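Local coordinates for cobalamin biosynthesis protein (cbiD) (Archaeoglobus fulgidus, PDB 1SR8), which probably catalyses the S-adenosylmethionine-dependent methylation of C-1 in cobalt-precorrin-5B, giving cobalt-precorrin-6A on the anaerobic route to adenosylcobalamin, at residues Ile3-Leu8 with Ala72-Glu77; Leu184-Phe189 with Gly216-Leu221. One frame throughout, in Å; residues are numbered along the deposited sequence.

Interaction 1: residues Ile3-Leu8 with Ala72-Glu77; sequences IDPIEL and AGVDVE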
loop_
_atom_site.group_PDB
_atom_site.type_symbol
_atom_site.label_atom_id
_atom_site.label_comp_id
_atom_site.label_asym_id
_atom_site.label_seq_id
_atom_site.Cartn_x
_atom_site.Cartn_y
_atom_site.Cartn_z
ATOM N N ILE A 3 2.064 -1.812 -18.879
ATOM C CA ILE A 3 2.405 -0.822 -17.860
ATOM C C ILE A 3 1.853 -1.209 -16.488
ATOM O O ILE A 3 0.698 -1.630 -16.372
ATOM C CB ILE A 3 1.823 0.580 -18.238
ATOM C CG1 ILE A 3 2.669 1.238 -19.332
ATOM C CG2 ILE A 3 1.781 1.495 -17.013
ATOM C CD1 ILE A 3 2.742 0.473 -20.604
ATOM N N ASP A 4 2.671 -1.068 -15.447
ATOM C CA ASP A 4 2.203 -1.371 -14.100
ATOM C C ASP A 4 1.080 -0.382 -13.808
ATOM O O ASP A 4 1.265 0.821 -13.975
ATOM C CB ASP A 4 3.311 -1.172 -13.087
ATOM C CG ASP A 4 2.884 -1.571 -11.704
ATOM O OD1 ASP A 4 2.843 -2.790 -11.430
ATOM O OD2 ASP A 4 2.569 -0.669 -10.901
ATOM N N PRO A 5 -0.097 -0.867 -13.369
ATOM C CA PRO A 5 -1.213 0.043 -13.084
ATOM C C PRO A 5 -1.037 1.004 -11.911
ATOM O O PRO A 5 -1.774 1.976 -11.796
ATOM C CB PRO A 5 -2.388 -0.910 -12.885
ATOM C CG PRO A 5 -1.750 -2.105 -12.305
ATOM C CD PRO A 5 -0.496 -2.264 -13.133
ATOM N N ILE A 6 -0.060 0.749 -11.049
ATOM C CA ILE A 6 0.165 1.609 -9.893
ATOM C C ILE A 6 1.372 2.524 -10.053
ATOM O O ILE A 6 1.236 3.753 -9.975
ATOM C CB ILE A 6 0.341 0.774 -8.606
ATOM C CG1 ILE A 6 -0.931 -0.020 -8.329
ATOM C CG2 ILE A 6 0.640 1.682 -7.415
ATOM C CD1 ILE A 6 -0.747 -1.037 -7.249
ATOM N N GLU A 7 2.547 1.943 -10.287
ATOM C CA GLU A 7 3.742 2.753 -10.432
ATOM C C GLU A 7 3.959 3.258 -11.848
ATOM O O GLU A 7 4.842 4.073 -12.087
ATOM C CB GLU A 7 4.964 1.997 -9.946
ATOM C CG GLU A 7 6.028 2.929 -9.433
ATOM C CD GLU A 7 7.053 2.235 -8.579
ATOM O OE1 GLU A 7 6.678 1.405 -7.724
ATOM O OE2 GLU A 7 8.247 2.534 -8.747
ATOM N N LEU A 8 3.168 2.750 -12.787
ATOM C CA LEU A 8 3.205 3.201 -14.180
ATOM C C LEU A 8 4.430 2.969 -15.075
ATOM O O LEU A 8 4.513 3.535 -16.168
ATOM C CB LEU A 8 2.843 4.688 -14.217
ATOM C CG LEU A 8 1.354 5.058 -14.254
ATOM C CD1 LEU A 8 0.517 4.111 -13.427
ATOM C CD2 LEU A 8 1.203 6.481 -13.767
ATOM N N ALA A 72 -5.523 3.643 -5.673
ATOM C CA ALA A 72 -4.815 3.563 -6.951
ATOM C C ALA A 72 -5.776 3.404 -8.118
ATOM O O ALA A 72 -5.381 3.540 -9.271
ATOM C CB ALA A 72 -3.820 2.404 -6.933
ATOM N N GLY A 73 -7.039 3.116 -7.818
ATOM C CA GLY A 73 -8.026 2.964 -8.869
ATOM C C GLY A 73 -8.150 1.557 -9.428
ATOM O O GLY A 73 -8.829 1.343 -10.433
ATOM N N VAL A 74 -7.494 0.597 -8.782
ATOM C CA VAL A 74 -7.536 -0.807 -9.205
ATOM C C VAL A 74 -8.388 -1.626 -8.217
ATOM O O VAL A 74 -7.989 -1.829 -7.069
ATOM C CB VAL A 74 -6.106 -1.407 -9.242
ATOM C CG1 VAL A 74 -6.145 -2.831 -9.761
ATOM C CG2 VAL A 74 -5.196 -0.540 -10.100
ATOM N N ASP A 75 -9.560 -2.082 -8.648
ATOM C CA ASP A 75 -10.410 -2.873 -7.761
ATOM C C ASP A 75 -9.732 -4.201 -7.488
ATOM O O ASP A 75 -9.130 -4.788 -8.385
ATOM C CB ASP A 75 -11.777 -3.128 -8.387
ATOM C CG ASP A 75 -12.545 -1.854 -8.650
ATOM O OD1 ASP A 75 -12.383 -0.881 -7.891
ATOM O OD2 ASP A 75 -13.327 -1.834 -9.614
ATOM N N VAL A 76 -9.822 -4.670 -6.249
ATOM C CA VAL A 76 -9.194 -5.932 -5.877
ATOM C C VAL A 76 -10.178 -6.881 -5.232
ATOM O O VAL A 76 -11.014 -6.475 -4.434
ATOM C CB VAL A 76 -8.038 -5.726 -4.880
ATOM C CG1 VAL A 76 -7.400 -7.073 -4.541
ATOM C CG2 VAL A 76 -7.007 -4.799 -5.471
ATOM N N GLU A 77 -10.071 -8.155 -5.575
ATOM C CA GLU A 77 -10.953 -9.148 -5.001
ATOM C C GLU A 77 -10.243 -9.728 -3.775
ATOM O O GLU A 77 -9.081 -10.139 -3.840
ATOM C CB GLU A 77 -11.237 -10.218 -6.042
ATOM C CG GLU A 77 -12.235 -11.257 -5.632
ATOM C CD GLU A 77 -12.513 -12.226 -6.762
ATOM O OE1 GLU A 77 -13.196 -11.828 -7.736
ATOM O OE2 GLU A 77 -12.027 -13.376 -6.682
#
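Ile6 and Pro5, neighbours in the turn at the start of the chain, each meet one small apolar group on the segment that leads into strand 76-83. The side chain of Ile6 shows how its branches are shared out. CB is the fork. From it CG1 sets off beside the backbone N and anti to the carbonyl carbon (chi1 -62°), and this methylene rests on the methyl group of Ala72, with Ile6 CG1 and Ala72 CB 4.0 Å apart. The other branch, CG2, lies anti to the backbone N and is turned to the methyl of Thr187. Beyond CG1 the chain runs on extended, which carries CD1 to the ring of Phe189. A beta-branched residue suits this place because its branches and tip can meet three neighbours, the methyls of Ala72 and Thr187 and the ring of Phe189, while alanine offers just a methyl to the middle of the chain.

The turn that presents Ile6 is an Asx turn extended into an Asx motif. Asp4 OD2 takes the N-H of Ile6 (3.0 Å) from well above its carboxylate plane, and on its anti lone pair it receives the N-H of Glu7 (2.7 Å) along a nearly straight path, 165° at the hydrogen. The other oxygen, OD1, is held by a salt bridge to Arg40 and by the hydroxyl of Tyr11, so both oxygens are gripped, which should hold the carboxylate's rotation.

Pro5, between Asp4 and Ile6, has no N-H to satisfy, and its ring holds phi near the value the turn needs. Its CB touches Val74 CG2 at 4.0 Å, methylene against methyl. Val74 brings CG2 forward by setting it beside its own backbone N, with CG1 anti to that nitrogen (chi1 -176°).

Interaction 2: residues Leu184-Phe189 with Gly216-Leu221; sequences LGTTGF and GRKAWL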
loop_
_atom_site.group_PDB
_atom_site.type_symbol
_atom_site.label_atom_id
_atom_site.label_comp_id
_atom_site.label_asym_id
_atom_site.label_seq_id
_atom_site.Cartn_x
_atom_site.Cartn_y
_atom_site.Cartn_z
ATOM N N LEU A 184 -3.910 2.204 7.220
ATOM C CA LEU A 184 -3.383 3.075 6.188
ATOM C C LEU A 184 -3.194 2.403 4.834
ATOM O O LEU A 184 -3.548 1.242 4.644
ATOM C CB LEU A 184 -2.055 3.647 6.682
ATOM C CG LEU A 184 -1.064 2.613 7.211
ATOM C CD1 LEU A 184 -0.294 2.012 6.040
ATOM C CD2 LEU A 184 -0.101 3.264 8.192
ATOM N N GLY A 185 -2.638 3.160 3.894
ATOM C CA GLY A 185 -2.390 2.637 2.562
ATOM C C GLY A 185 -2.663 3.685 1.506
ATOM O O GLY A 185 -3.821 3.960 1.192
ATOM N N THR A 186 -1.601 4.265 0.952
ATOM C CA THR A 186 -1.749 5.302 -0.063
ATOM C C THR A 186 -2.268 4.791 -1.399
ATOM O O THR A 186 -3.008 5.498 -2.071
ATOM C CB THR A 186 -0.419 6.051 -0.304
ATOM O OG1 THR A 186 0.648 5.103 -0.439
ATOM C CG2 THR A 186 -0.127 7.008 0.851
ATOM N N THR A 187 -1.890 3.576 -1.789
ATOM C CA THR A 187 -2.352 3.021 -3.064
ATOM C C THR A 187 -3.398 1.932 -2.873
ATOM O O THR A 187 -4.205 1.681 -3.755
ATOM C CB THR A 187 -1.195 2.397 -3.872
ATOM O OG1 THR A 187 -0.643 1.294 -3.139
ATOM C CG2 THR A 187 -0.110 3.407 -4.115
ATOM N N GLY A 188 -3.365 1.291 -1.709
ATOM C CA GLY A 188 -4.280 0.205 -1.410
ATOM C C GLY A 188 -3.521 -1.115 -1.461
ATOM O O GLY A 188 -4.012 -2.149 -1.016
ATOM N N PHE A 189 -2.303 -1.076 -1.992
ATOM C CA PHE A 189 -1.487 -2.281 -2.126
ATOM C C PHE A 189 -0.219 -2.197 -1.296
ATOM O O PHE A 189 0.253 -1.101 -0.973
ATOM C CB PHE A 189 -1.097 -2.490 -3.596
ATOM C CG PHE A 189 -2.269 -2.698 -4.517
ATOM C CD1 PHE A 189 -2.621 -3.975 -4.938
ATOM C CD2 PHE A 189 -3.017 -1.618 -4.967
ATOM C CE1 PHE A 189 -3.703 -4.173 -5.797
ATOM C CE2 PHE A 189 -4.100 -1.801 -5.825
ATOM C CZ PHE A 189 -4.444 -3.081 -6.242
ATOM N N GLY A 216 8.592 7.112 -1.305
ATOM C CA GLY A 216 7.267 6.562 -1.119
ATOM C C GLY A 216 6.299 7.132 -2.129
ATOM O O GLY A 216 6.700 7.877 -3.026
ATOM N N ARG A 217 5.022 6.798 -1.982
ATOM C CA ARG A 217 4.007 7.274 -2.906
ATOM C C ARG A 217 3.875 8.798 -2.951
ATOM O O ARG A 217 3.703 9.364 -4.020
ATOM C CB ARG A 217 2.652 6.645 -2.563
ATOM C CG ARG A 217 1.506 7.011 -3.516
ATOM C CD ARG A 217 1.770 6.528 -4.941
ATOM N NE ARG A 217 0.577 6.666 -5.769
ATOM C CZ ARG A 217 0.392 6.031 -6.923
ATOM N NH1 ARG A 217 1.331 5.221 -7.391
ATOM N NH2 ARG A 217 -0.747 6.174 -7.586
ATOM N N LYS A 218 3.946 9.467 -1.806
ATOM C CA LYS A 218 3.814 10.923 -1.809
ATOM C C LYS A 218 4.962 11.550 -2.578
ATOM O O LYS A 218 4.753 12.489 -3.346
ATOM C CB LYS A 218 3.767 11.470 -0.379
ATOM C CG LYS A 218 2.643 10.841 0.454
ATOM C CD LYS A 218 2.468 11.491 1.832
ATOM C CE LYS A 218 1.962 10.475 2.869
ATOM N NZ LYS A 218 0.658 9.831 2.504
ATOM N N ALA A 219 6.164 11.014 -2.375
ATOM C CA ALA A 219 7.371 11.488 -3.056
ATOM C C ALA A 219 7.233 11.271 -4.556
ATOM O O ALA A 219 7.597 12.127 -5.368
ATOM C CB ALA A 219 8.586 10.738 -2.545
ATOM N N TRP A 220 6.706 10.105 -4.906
ATOM C CA TRP A 220 6.488 9.705 -6.289
ATOM C C TRP A 220 5.547 10.693 -6.968
ATOM O O TRP A 220 5.770 11.086 -8.109
ATOM C CB TRP A 220 5.883 8.299 -6.304
ATOM C CG TRP A 220 5.657 7.697 -7.662
ATOM C CD1 TRP A 220 6.549 6.966 -8.399
ATOM C CD2 TRP A 220 4.435 7.711 -8.411
ATOM N NE1 TRP A 220 5.954 6.518 -9.551
ATOM C CE2 TRP A 220 4.658 6.961 -9.587
ATOM C CE3 TRP A 220 3.174 8.281 -8.199
ATOM C CZ2 TRP A 220 3.663 6.764 -10.551
ATOM C CZ3 TRP A 220 2.184 8.086 -9.156
ATOM C CH2 TRP A 220 2.435 7.331 -10.321
ATOM N N LEU A 221 4.491 11.085 -6.261
ATOM C CA LEU A 221 3.512 12.031 -6.783
ATOM C C LEU A 221 4.178 13.381 -6.969
ATOM O O LEU A 221 3.906 14.093 -7.935
ATOM C CB LEU A 221 2.330 12.177 -5.819
ATOM C CG LEU A 221 1.345 11.003 -5.782
ATOM C CD1 LEU A 221 0.354 11.171 -4.640
ATOM C CD2 LEU A 221 0.614 10.920 -7.102
#
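Thr186 and Thr187, in the loop leading into strand 189-190, face Arg217 in the first turn of helix 217-226, which follows strand 210-214 of the parallel sheet; most of the touching is van der Waals contact. Thr186 OG1 lies 3.3 Å from Arg217 CB, while its methyl CG2 comes within 3.4 Å of Lys218 NZ, whose chain crosses it at about a right angle. Thr187 CG2 meets Arg217 NE at 3.7 Å.

Arg217 starts with CG anti to its backbone N (chi1 -177°) and bends at chi2 (62°), which swings the flat guanidinium between two neighbours: Trp220 CZ3 sits 3.4 Å above the centre of one face, and Thr187 CG2 covers the opposite face nearer its rim.

The hydrogen bonds run to other partners. Thr187 OG1 accepts from Phe189 N (3.1 Å) in an ST turn; with OG1 so engaged, the methyl CG2 is left on the side of the arginine. Arg217 NH1 donates to Ile6 O. Putting a leucine in place of Arg217 would probably leave that carbonyl without its donor and open a gap between Thr187 and Trp220.

The guanidinium thus uses its faces for apolar contact, while NH1 keeps its N-H for a backbone carbonyl.

In the fold
The two contacts follow one another along the chain, yet their centres are only about 12 Å apart and they touch directly. The hydrogen bond from Arg217 NH1 to Ile6 O, 3.0 Å long, ties the N-terminal turn of interaction 1 to the helix of interaction 2. The other two segments are joined by a probable backbone hydrogen bond, with Ala72 N 3.0 Å from Thr187 O. The ring of Phe189 reaches both segments of interaction 1: beyond its meeting with Ile6, Phe189 CZ lies 3.2 Å from Val76 CG2. Together, the contacts bring the N-terminal turn, the approach to strand 76-83 of the mixed sheet and the helix after strand 210-214 of the parallel sheet against loop 184-189.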